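Local coordinates for protein single-stranded DNA specific exonuclease RecJ (Thermus thermophilus, PDB 2ZXR) that degrades single-stranded DNA in the 5' to 3' direction as a divalent-metal-dependent exonuclease of the DHH family, with no detectable activity on single-stranded RNA, at residues E235-I240 and V255-K260. Numbering follows the deposited sequence.
Sequences EGLARI and VGYTGK
The C-terminal part of helix 227-239 meets the connector between helices 246-254 and 261-277 chiefly through Y257, whose phenol group meets L237 and I240. Y257 OH donates a hydrogen bond to L237 O at 2.7 Å. The C=O...OH angle of 110° and a donor tilted 22° from the carbonyl plane show that the hydroxyl comes from the flank of the carbonyl, while L237 O itself lies in plane at the ring edge. With CG anti to the backbone N (chi1 -177°), the ring extends across to the helix. The hydroxyl is also packed by carbon: L237 CB lies 3.3 Å and L237 CD2 3.4 Å from Y257 OH. I240 approaches the ring obliquely, its CG2 3.6 Å from Y257 CE1, and its CD1 extends to 3.7 Å from Y257 OH; the two side chains cross at about a right angle.

The connector begins with a Schellman motif ending helix 246-254, in which Y257 N bonds to A252 O and G256 N to E253 O, with G256 at positive phi as the C-prime residue. It finishes at K260, the N-cap position of helix 261-277, where E263 OE1 accepts hydrogen bonds from the backbone N of both T258 and K260. Between these ends the chain turns back over one face of the tyrosine ring, placing G259 N 3.2 Å from the ring plane, over its centre, consistent with an N-H...pi contact. L237 CD1 reaches the same bend, 3.8 Å from G259 O. Beyond the connector, L237 touches V264 of helix 261-277 and I219 of helix 211-220, whereas I240 packs on V216 of the latter and on L248 and A252 of helix 246-254.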
ATOM      1  N   GLU A 235      -4.840  -1.490  18.314  1.00 19.33           N
ATOM      2  CA  GLU A 235      -4.691  -1.391  19.763  1.00 20.28           C
ATOM      3  C   GLU A 235      -3.523  -0.464  20.154  1.00 19.39           C
ATOM      4  O   GLU A 235      -3.691   0.446  20.956  1.00 19.77           O
ATOM      5  CB  GLU A 235      -4.460  -2.788  20.352  1.00 21.03           C
ATOM      6  CG  GLU A 235      -4.379  -2.862  21.887  1.00 24.43           C
ATOM      7  CD  GLU A 235      -5.688  -2.477  22.574  1.00 25.65           C
ATOM      8  OE1 GLU A 235      -6.766  -2.761  22.022  1.00 28.63           O
ATOM      9  OE2 GLU A 235      -5.649  -1.912  23.676  1.00 24.60           O
ATOM     10  N   GLY A 236      -2.341  -0.702  19.587  1.00 19.06           N
ATOM     11  CA  GLY A 236      -1.184   0.102  19.929  1.00 18.22           C
ATOM     12  C   GLY A 236      -1.252   1.565  19.528  1.00 17.91           C
ATOM     13  O   GLY A 236      -0.842   2.435  20.303  1.00 18.25           O
ATOM     14  N   LEU A 237      -1.768   1.854  18.337  1.00 17.14           N
ATOM     15  CA  LEU A 237      -1.856   3.246  17.913  1.00 17.92           C
ATOM     16  C   LEU A 237      -2.745   4.008  18.869  1.00 18.96           C
ATOM     17  O   LEU A 237      -2.493   5.174  19.158  1.00 19.97           O
ATOM     18  CB  LEU A 237      -2.422   3.362  16.495  1.00 17.08           C
ATOM     19  CG  LEU A 237      -1.605   2.855  15.303  1.00 16.46           C
ATOM     20  CD1 LEU A 237      -2.401   3.038  13.997  1.00 17.91           C
ATOM     21  CD2 LEU A 237      -0.321   3.613  15.235  1.00 16.78           C
ATOM     22  N   ALA A 238      -3.797   3.344  19.349  1.00 20.19           N
ATOM     23  CA  ALA A 238      -4.722   3.968  20.298  1.00 20.77           C
ATOM     24  C   ALA A 238      -4.034   4.227  21.653  1.00 20.77           C
ATOM     25  O   ALA A 238      -4.374   5.185  22.339  1.00 19.40           O
ATOM     26  CB  ALA A 238      -5.967   3.059  20.509  1.00 19.24           C
ATOM     27  N   ARG A 239      -3.055   3.393  22.024  1.00 20.32           N
ATOM     28  CA  ARG A 239      -2.395   3.571  23.335  1.00 20.94           C
ATOM     29  C   ARG A 239      -1.232   4.574  23.387  1.00 20.13           C
ATOM     30  O   ARG A 239      -0.874   5.071  24.455  1.00 20.68           O
ATOM     31  CB  ARG A 239      -1.981   2.180  23.898  1.00 22.31           C
ATOM     32  CG  ARG A 239      -3.242   1.258  24.042  1.00 26.73           C
ATOM     33  CD  ARG A 239      -3.056  -0.215  24.512  1.00 27.10           C
ATOM     34  NE  ARG A 239      -2.849  -0.229  25.942  1.00 31.84           N
ATOM     35  CZ  ARG A 239      -3.734  -0.592  26.864  1.00 29.35           C
ATOM     36  NH1 ARG A 239      -4.943  -1.024  26.557  1.00 29.85           N
ATOM     37  NH2 ARG A 239      -3.401  -0.447  28.119  1.00 29.07           N
ATOM     38  N   ILE A 240      -0.672   4.922  22.237  1.00 18.94           N
ATOM     39  CA  ILE A 240       0.455   5.830  22.232  1.00 19.68           C
ATOM     40  C   ILE A 240       0.252   7.181  22.926  1.00 20.12           C
ATOM     41  O   ILE A 240       1.096   7.608  23.701  1.00 19.58           O
ATOM     42  CB  ILE A 240       0.969   6.064  20.781  1.00 19.64           C
ATOM     43  CG1 ILE A 240       1.721   4.816  20.297  1.00 18.53           C
ATOM     44  CG2 ILE A 240       1.873   7.315  20.720  1.00 20.96           C
ATOM     45  CD1 ILE A 240       1.979   4.805  18.809  1.00 16.48           C
ATOM     46  N   VAL A 255       6.652  14.706  17.203  1.00 24.60           N
ATOM     47  CA  VAL A 255       6.390  14.709  15.773  1.00 25.31           C
ATOM     48  C   VAL A 255       4.943  15.018  15.398  1.00 25.07           C
ATOM     49  O   VAL A 255       4.568  14.902  14.237  1.00 26.65           O
ATOM     50  CB  VAL A 255       6.834  13.387  15.118  1.00 24.78           C
ATOM     51  CG1 VAL A 255       8.286  13.111  15.484  1.00 25.46           C
ATOM     52  CG2 VAL A 255       5.949  12.246  15.572  1.00 24.63           C
ATOM     53  N   GLY A 256       4.136  15.429  16.367  1.00 24.25           N
ATOM     54  CA  GLY A 256       2.753  15.785  16.054  1.00 23.98           C
ATOM     55  C   GLY A 256       1.805  14.643  15.774  1.00 23.56           C
ATOM     56  O   GLY A 256       0.900  14.755  14.968  1.00 24.80           O
ATOM     57  N   TYR A 257       2.027  13.527  16.439  1.00 23.80           N
ATOM     58  CA  TYR A 257       1.198  12.340  16.306  1.00 22.64           C
ATOM     59  C   TYR A 257      -0.287  12.620  16.486  1.00 23.06           C
ATOM     60  O   TYR A 257      -0.677  13.350  17.392  1.00 21.65           O
ATOM     61  CB  TYR A 257       1.625  11.329  17.367  1.00 22.58           C
ATOM     62  CG  TYR A 257       0.898  10.007  17.301  1.00 21.65           C
ATOM     63  CD1 TYR A 257       0.058   9.596  18.338  1.00 21.39           C
ATOM     64  CD2 TYR A 257       1.081   9.146  16.232  1.00 22.21           C
ATOM     65  CE1 TYR A 257      -0.568   8.365  18.317  1.00 20.64           C
ATOM     66  CE2 TYR A 257       0.443   7.882  16.199  1.00 22.05           C
ATOM     67  CZ  TYR A 257      -0.379   7.505  17.251  1.00 20.83           C
ATOM     68  OH  TYR A 257      -1.031   6.284  17.222  1.00 19.60           O
ATOM     69  N   THR A 258      -1.114  12.039  15.621  1.00 24.40           N
ATOM     70  CA  THR A 258      -2.562  12.181  15.755  1.00 25.85           C
ATOM     71  C   THR A 258      -3.264  10.817  15.631  1.00 26.10           C
ATOM     72  O   THR A 258      -4.435  10.758  15.244  1.00 25.89           O
ATOM     73  CB  THR A 258      -3.142  13.116  14.693  1.00 26.67           C
ATOM     74  OG1 THR A 258      -3.013  12.500  13.413  1.00 27.43           O
ATOM     75  CG2 THR A 258      -2.402  14.474  14.703  1.00 26.86           C
ATOM     76  N   GLY A 259      -2.538   9.726  15.915  1.00 24.96           N
ATOM     77  CA  GLY A 259      -3.133   8.391  15.867  1.00 23.77           C
ATOM     78  C   GLY A 259      -3.063   7.605  14.560  1.00 23.99           C
ATOM     79  O   GLY A 259      -3.727   6.548  14.398  1.00 23.37           O
ATOM     80  N   LYS A 260      -2.279   8.121  13.620  1.00 22.51           N
ATOM     81  CA  LYS A 260      -2.127   7.499  12.316  1.00 23.31           C
ATOM     82  C   LYS A 260      -0.904   6.578  12.166  1.00 22.33           C
ATOM     83  O   LYS A 260       0.174   6.863  12.669  1.00 21.40           O
ATOM     84  CB  LYS A 260      -2.055   8.582  11.233  1.00 25.53           C
ATOM     85  CG  LYS A 260      -3.225   9.543  11.239  1.00 28.87           C
ATOM     86  CD  LYS A 260      -4.581   8.812  11.253  1.00 32.12           C
ATOM     87  CE  LYS A 260      -5.716   9.788  10.859  1.00 35.12           C
ATOM     88  NZ  LYS A 260      -7.088   9.232  11.072  1.00 37.43           N
TER